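Local coordinates for membrane-bound lysozyme inhibitor of C-type lysozyme (Pseudomonas aeruginosa, PDB 3F6Z), which specifically inhibits C-type lysozymes and is a lipoprotein of the bacterial outer membrane, at residues V33-K38 and A65-G70; A44-S49 and Y72-K77. All blocks are in the same frame, centred on the assembly; numbering follows the deposited sequence.

Interaction 1 of 2, residues V33-K38 and A65-G70; sequences VQYLNK and AKYAAG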
loop_
_atom_site.group_PDB
_atom_site.type_symbol
_atom_site.label_atom_id
_atom_site.label_comp_id
_atom_site.label_asym_id
_atom_site.label_seq_id
_atom_site.Cartn_x
_atom_site.Cartn_y
_atom_site.Cartn_z
ATOM N N VAL B 33 -0.076 -20.252 4.550
ATOM C CA VAL B 33 -0.570 -18.939 4.934
ATOM C C VAL B 33 -1.816 -19.064 5.799
ATOM O O VAL B 33 -2.624 -19.974 5.614
ATOM C CB VAL B 33 -0.927 -18.101 3.677
ATOM C CG1 VAL B 33 -1.661 -16.819 4.079
ATOM C CG2 VAL B 33 0.336 -17.767 2.896
ATOM N N GLN B 34 -1.973 -18.156 6.752
ATOM C CA GLN B 34 -3.164 -18.189 7.580
ATOM C C GLN B 34 -4.010 -16.971 7.248
ATOM O O GLN B 34 -3.538 -15.835 7.312
ATOM C CB GLN B 34 -2.825 -18.188 9.076
ATOM C CG GLN B 34 -4.066 -18.367 9.939
ATOM C CD GLN B 34 -3.773 -18.431 11.422
ATOM O OE1 GLN B 34 -3.341 -17.451 12.030
ATOM N NE2 GLN B 34 -4.010 -19.594 12.016
ATOM N N TYR B 35 -5.259 -17.212 6.878
ATOM C CA TYR B 35 -6.162 -16.127 6.548
ATOM C C TYR B 35 -7.117 -15.898 7.702
ATOM O O TYR B 35 -7.636 -16.851 8.286
ATOM C CB TYR B 35 -6.936 -16.458 5.265
ATOM C CG TYR B 35 -6.051 -16.483 4.044
ATOM C CD1 TYR B 35 -5.521 -15.302 3.526
ATOM C CD2 TYR B 35 -5.699 -17.688 3.434
ATOM C CE1 TYR B 35 -4.661 -15.315 2.436
ATOM C CE2 TYR B 35 -4.835 -17.714 2.336
ATOM C CZ TYR B 35 -4.322 -16.522 1.847
ATOM O OH TYR B 35 -3.462 -16.526 0.783
ATOM N N LEU B 36 -7.327 -14.631 8.042
ATOM C CA LEU B 36 -8.234 -14.267 9.119
ATOM C C LEU B 36 -9.182 -13.184 8.629
ATOM O O LEU B 36 -8.751 -12.093 8.254
ATOM C CB LEU B 36 -7.467 -13.765 10.350
ATOM C CG LEU B 36 -6.523 -14.761 11.032
ATOM C CD1 LEU B 36 -5.113 -14.596 10.465
ATOM C CD2 LEU B 36 -6.510 -14.514 12.536
ATOM N N ASN B 37 -10.471 -13.508 8.627
ATOM C CA ASN B 37 -11.506 -12.586 8.190
ATOM C C ASN B 37 -12.503 -12.351 9.320
ATOM O O ASN B 37 -13.182 -13.279 9.773
ATOM C CB ASN B 37 -12.236 -13.151 6.970
ATOM C CG ASN B 37 -11.291 -13.501 5.836
ATOM O OD1 ASN B 37 -11.314 -14.622 5.321
ATOM N ND2 ASN B 37 -10.458 -12.545 5.440
ATOM N N LYS B 38 -12.586 -11.106 9.769
ATOM C CA LYS B 38 -13.492 -10.735 10.844
ATOM C C LYS B 38 -14.022 -9.325 10.619
ATOM O O LYS B 38 -13.326 -8.346 10.863
ATOM C CB LYS B 38 -12.753 -10.821 12.183
ATOM C CG LYS B 38 -13.572 -10.414 13.395
ATOM C CD LYS B 38 -12.735 -10.527 14.666
ATOM C CE LYS B 38 -13.459 -9.942 15.878
ATOM N NZ LYS B 38 -14.698 -10.697 16.230
ATOM N N ALA B 65 -7.900 -10.454 -3.773
ATOM C CA ALA B 65 -7.722 -10.080 -2.373
ATOM C C ALA B 65 -6.283 -9.612 -2.245
ATOM O O ALA B 65 -5.347 -10.412 -2.272
ATOM C CB ALA B 65 -7.981 -11.277 -1.460
ATOM N N LYS B 66 -6.116 -8.301 -2.136
ATOM C CA LYS B 66 -4.796 -7.696 -2.020
ATOM C C LYS B 66 -4.464 -7.410 -0.556
ATOM O O LYS B 66 -5.283 -6.842 0.171
ATOM C CB LYS B 66 -4.762 -6.404 -2.836
ATOM C CG LYS B 66 -3.402 -5.717 -2.904
ATOM C CD LYS B 66 -3.501 -4.456 -3.754
ATOM C CE LYS B 66 -2.221 -3.645 -3.730
ATOM N NZ LYS B 66 -2.437 -2.334 -4.394
ATOM N N TYR B 67 -3.257 -7.799 -0.143
ATOM C CA TYR B 67 -2.791 -7.612 1.231
ATOM C C TYR B 67 -1.422 -6.924 1.232
ATOM O O TYR B 67 -0.591 -7.180 0.355
ATOM C CB TYR B 67 -2.658 -8.970 1.939
ATOM C CG TYR B 67 -3.913 -9.827 1.971
ATOM C CD1 TYR B 67 -4.768 -9.807 3.077
ATOM C CD2 TYR B 67 -4.212 -10.704 0.926
ATOM C CE1 TYR B 67 -5.889 -10.651 3.144
ATOM C CE2 TYR B 67 -5.324 -11.551 0.981
ATOM C CZ TYR B 67 -6.157 -11.521 2.095
ATOM O OH TYR B 67 -7.242 -12.374 2.175
ATOM N N ALA B 68 -1.174 -6.085 2.239
ATOM C CA ALA B 68 0.085 -5.359 2.321
ATOM C C ALA B 68 0.805 -5.476 3.662
ATOM O O ALA B 68 0.179 -5.569 4.717
ATOM C CB ALA B 68 -0.156 -3.884 1.994
ATOM N N ALA B 69 2.132 -5.461 3.603
ATOM C CA ALA B 69 2.985 -5.525 4.787
ATOM C C ALA B 69 4.434 -5.305 4.370
ATOM O O ALA B 69 4.877 -5.834 3.347
ATOM C CB ALA B 69 2.837 -6.882 5.499
ATOM N N GLY B 70 5.166 -4.523 5.163
ATOM C CA GLY B 70 6.562 -4.256 4.857
ATOM C C GLY B 70 6.717 -3.758 3.438
ATOM O O GLY B 70 5.983 -2.863 3.008
HETATM O O HOH W 1 -7.837 -12.868 4.682
#
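Tyr35 and Tyr67 reach toward each other across the interior of a closed barrel, a case of two strands that share no backbone bond yet meet through long aromatic side chains. The CA atoms of Tyr35 and Tyr67 are 10.6 Å apart, and the two rings span that gap. The direct contact is van der Waals in kind and small in area. Tyr35 CE1 lies 4.1 Å from Tyr67 CE2, while Tyr35 CD1 approaches Tyr67 OH at 3.7 Å, so the CD1-CE1 bond of the Tyr35 ring meets the phenolic end of Tyr67 obliquely. The side chains cross at about a right angle, but the ring planes are inclined by only 40° and the centroids are 5.9 Å apart. Tyr67 already points its CB toward the other strand, and with CG anti to the carbonyl carbon (chi1 -56°) its hydroxyl comes to Tyr35 CD1. Val33 CG1 sits 3.5 Å above one face of the Tyr35 ring, offset toward its rim.

The polar links run through water and through neighbours. One water accepts a hydrogen bond from Asn37 ND2 at 2.7 Å and is hydrogen-bonded to Tyr67 OH at 2.6 Å, bridging the segments beside the rings. Tyr67 OH also bonds a polar side chain on a chain of another protein. The side chain of Tyr67 lies about 10 Å from that of Lys77, inferred to act directly in lysozyme inhibition, so the pair sits near the inhibitory end of the barrel. Tyr35 OH, by contrast, bonds Tyr23 OH and Trp74 NE1, which hold the phenolic end in place.

Strand 30-38 lies between strands 16-25 and 41-49, and strand 65-69 between 52-59 and 72-77. Ala44 and Ser42 from strand 41-49, Phe56 from strand 52-59 and Thr76 from strand 72-77 pack around the tyrosine pair.

Interaction 2 of 2, residues A44-S49 and Y72-K77; sequences AVVPVS and YIWWTK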
loop_
_atom_site.group_PDB
_atom_site.type_symbol
_atom_site.label_atom_id
_atom_site.label_comp_id
_atom_site.label_asym_id
_atom_site.label_seq_id
_atom_site.Cartn_x
_atom_site.Cartn_y
_atom_site.Cartn_z
ATOM N N ALA B 44 -3.688 -11.740 6.450
ATOM C CA ALA B 44 -3.000 -12.883 5.886
ATOM C C ALA B 44 -1.616 -12.905 6.511
ATOM O O ALA B 44 -0.843 -11.952 6.361
ATOM C CB ALA B 44 -2.893 -12.744 4.372
ATOM N N VAL B 45 -1.315 -13.984 7.224
ATOM C CA VAL B 45 -0.020 -14.141 7.872
ATOM C C VAL B 45 0.825 -14.932 6.885
ATOM O O VAL B 45 0.573 -16.110 6.623
ATOM C CB VAL B 45 -0.160 -14.898 9.227
ATOM C CG1 VAL B 45 1.176 -14.941 9.949
ATOM C CG2 VAL B 45 -1.201 -14.199 10.104
ATOM N N VAL B 46 1.836 -14.276 6.334
ATOM C CA VAL B 46 2.653 -14.912 5.326
ATOM C C VAL B 46 4.133 -14.977 5.601
ATOM O O VAL B 46 4.748 -13.984 5.981
ATOM C CB VAL B 46 2.506 -14.193 3.963
ATOM C CG1 VAL B 46 3.294 -14.936 2.908
ATOM C CG2 VAL B 46 1.036 -14.055 3.583
ATOM N N PRO B 47 4.725 -16.164 5.434
ATOM C CA PRO B 47 6.168 -16.271 5.661
ATOM C C PRO B 47 6.810 -15.885 4.322
ATOM O O PRO B 47 6.907 -16.701 3.398
ATOM C CB PRO B 47 6.362 -17.745 6.019
ATOM C CG PRO B 47 5.265 -18.427 5.234
ATOM C CD PRO B 47 4.083 -17.494 5.452
ATOM N N VAL B 48 7.213 -14.622 4.213
ATOM C CA VAL B 48 7.826 -14.120 2.992
ATOM C C VAL B 48 9.189 -14.766 2.773
ATOM O O VAL B 48 9.790 -14.623 1.707
ATOM C CB VAL B 48 7.976 -12.579 3.037
ATOM C CG1 VAL B 48 6.595 -11.931 3.152
ATOM C CG2 VAL B 48 8.845 -12.174 4.206
ATOM N N SER B 49 9.666 -15.473 3.794
ATOM C CA SER B 49 10.944 -16.173 3.730
ATOM C C SER B 49 11.032 -17.162 4.888
ATOM O O SER B 49 10.117 -17.256 5.711
ATOM C CB SER B 49 12.124 -15.187 3.778
ATOM O OG SER B 49 12.221 -14.537 5.028
ATOM N N TYR B 72 6.327 -5.769 0.927
ATOM C CA TYR B 72 5.623 -6.788 0.157
ATOM C C TYR B 72 4.136 -6.549 -0.065
ATOM O O TYR B 72 3.470 -5.829 0.688
ATOM C CB TYR B 72 5.758 -8.148 0.848
ATOM C CG TYR B 72 7.162 -8.695 0.936
ATOM C CD1 TYR B 72 7.757 -9.328 -0.159
ATOM C CD2 TYR B 72 7.887 -8.608 2.125
ATOM C CE1 TYR B 72 9.043 -9.865 -0.071
ATOM C CE2 TYR B 72 9.172 -9.136 2.229
ATOM C CZ TYR B 72 9.745 -9.763 1.128
ATOM O OH TYR B 72 11.020 -10.269 1.232
ATOM N N ILE B 73 3.634 -7.190 -1.115
ATOM C CA ILE B 73 2.224 -7.168 -1.461
ATOM C C ILE B 73 1.901 -8.634 -1.764
ATOM O O ILE B 73 2.592 -9.285 -2.547
ATOM C CB ILE B 73 1.924 -6.316 -2.724
ATOM C CG1 ILE B 73 2.161 -4.824 -2.444
ATOM C CG2 ILE B 73 0.479 -6.536 -3.161
ATOM C CD1 ILE B 73 1.202 -4.208 -1.423
ATOM N N TRP B 74 0.884 -9.160 -1.096
ATOM C CA TRP B 74 0.441 -10.531 -1.307
ATOM C C TRP B 74 -0.958 -10.373 -1.897
ATOM O O TRP B 74 -1.894 -9.962 -1.210
ATOM C CB TRP B 74 0.399 -11.284 0.023
ATOM C CG TRP B 74 -0.130 -12.696 -0.076
ATOM C CD1 TRP B 74 -1.306 -13.169 0.436
ATOM C CD2 TRP B 74 0.520 -13.817 -0.687
ATOM N NE1 TRP B 74 -1.425 -14.515 0.188
ATOM C CE2 TRP B 74 -0.319 -14.939 -0.500
ATOM C CE3 TRP B 74 1.730 -13.983 -1.370
ATOM C CZ2 TRP B 74 0.017 -16.216 -0.974
ATOM C CZ3 TRP B 74 2.063 -15.255 -1.841
ATOM C CH2 TRP B 74 1.206 -16.353 -1.639
ATOM N N TRP B 75 -1.086 -10.681 -3.181
ATOM C CA TRP B 75 -2.356 -10.519 -3.890
ATOM C C TRP B 75 -2.888 -11.862 -4.393
ATOM O O TRP B 75 -2.289 -12.493 -5.259
ATOM C CB TRP B 75 -2.130 -9.576 -5.068
ATOM C CG TRP B 75 -3.321 -8.796 -5.518
ATOM C CD1 TRP B 75 -4.643 -9.139 -5.379
ATOM C CD2 TRP B 75 -3.298 -7.578 -6.269
ATOM N NE1 TRP B 75 -5.436 -8.205 -6.003
ATOM C CE2 TRP B 75 -4.637 -7.238 -6.558
ATOM C CE3 TRP B 75 -2.269 -6.740 -6.731
ATOM C CZ2 TRP B 75 -4.980 -6.094 -7.292
ATOM C CZ3 TRP B 75 -2.608 -5.602 -7.460
ATOM C CH2 TRP B 75 -3.957 -5.291 -7.732
ATOM N N THR B 76 -4.026 -12.287 -3.856
ATOM C CA THR B 76 -4.609 -13.558 -4.252
ATOM C C THR B 76 -5.817 -13.385 -5.160
ATOM O O THR B 76 -6.548 -12.400 -5.072
ATOM C CB THR B 76 -5.038 -14.370 -3.018
ATOM O OG1 THR B 76 -6.231 -13.802 -2.456
ATOM C CG2 THR B 76 -3.926 -14.344 -1.967
ATOM N N LYS B 77 -6.011 -14.366 -6.031
ATOM C CA LYS B 77 -7.115 -14.397 -6.982
ATOM C C LYS B 77 -7.480 -15.879 -7.072
ATOM O O LYS B 77 -6.781 -16.663 -7.712
ATOM C CB LYS B 77 -6.636 -13.866 -8.339
ATOM C CG LYS B 77 -7.652 -13.918 -9.467
ATOM C CD LYS B 77 -8.810 -12.964 -9.253
ATOM C CE LYS B 77 -9.764 -13.024 -10.441
ATOM N NZ LYS B 77 -10.822 -11.977 -10.391
HETATM O O HOH W 2 10.939 -12.354 -0.357
#
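Val48 presses its branched end against Tyr72, the tighter part of a contact that illustrates how small aliphatic groups fill in against aromatic faces. Val48 CG1 lies over one face of the Tyr72 ring, 3.9 Å from its centroid and 18° off the normal, a CH-pi contact, while Val48 CG2 reaches Tyr72 CE2 at 3.6 Å. Farther along, Val46 CG2 makes a second CH-pi contact, 4.0 Å above the centroid of the five-membered ring of Trp74. With Val46 CG1 anti to the backbone N (chi1 -176°), it is the other methyl that is presented to the indole. The packing then slackens at Ala44, whose CB approaches Trp74 CD1 obliquely at 4.3 Å.

The looser, wetter side is at the phenol of the partly exposed Tyr72. A water there is 2.6 Å from Tyr72 OH and donates a long hydrogen bond of 3.3 Å to Val48 O, at the residue where the chain turns a corner.

Phe56 of strand 52-59 packs on Val46 and Val48, Tyr23 of strand 16-25 meets the Trp74 indole edge-to-face, and Ala81 and Leu83 of strand 80-84 also touch it inside the barrel.

Overall arrangement
Both interactions belong to one eight-stranded antiparallel barrel, and their centres lie about 7 Å apart, each about 4 Å from the centre of the chain. Along the chain their segments alternate, 33-38, 44-49, 65-70 and 72-77, so each contact ties an earlier strand to a later one across the interior. Strands 30-38 and 41-49 are sheet neighbours, as are 65-69 and 72-77, and probable backbone hydrogen bonds join the latter pair. The two contacts touch, for example where Val33 CG1 packs on Val45 O, and so belong to one barrel interior. Strand 72-77 ends at Lys77, inferred to take part directly in inhibiting lysozyme; its partners include acidic side chains of another protein, probably the lysozyme.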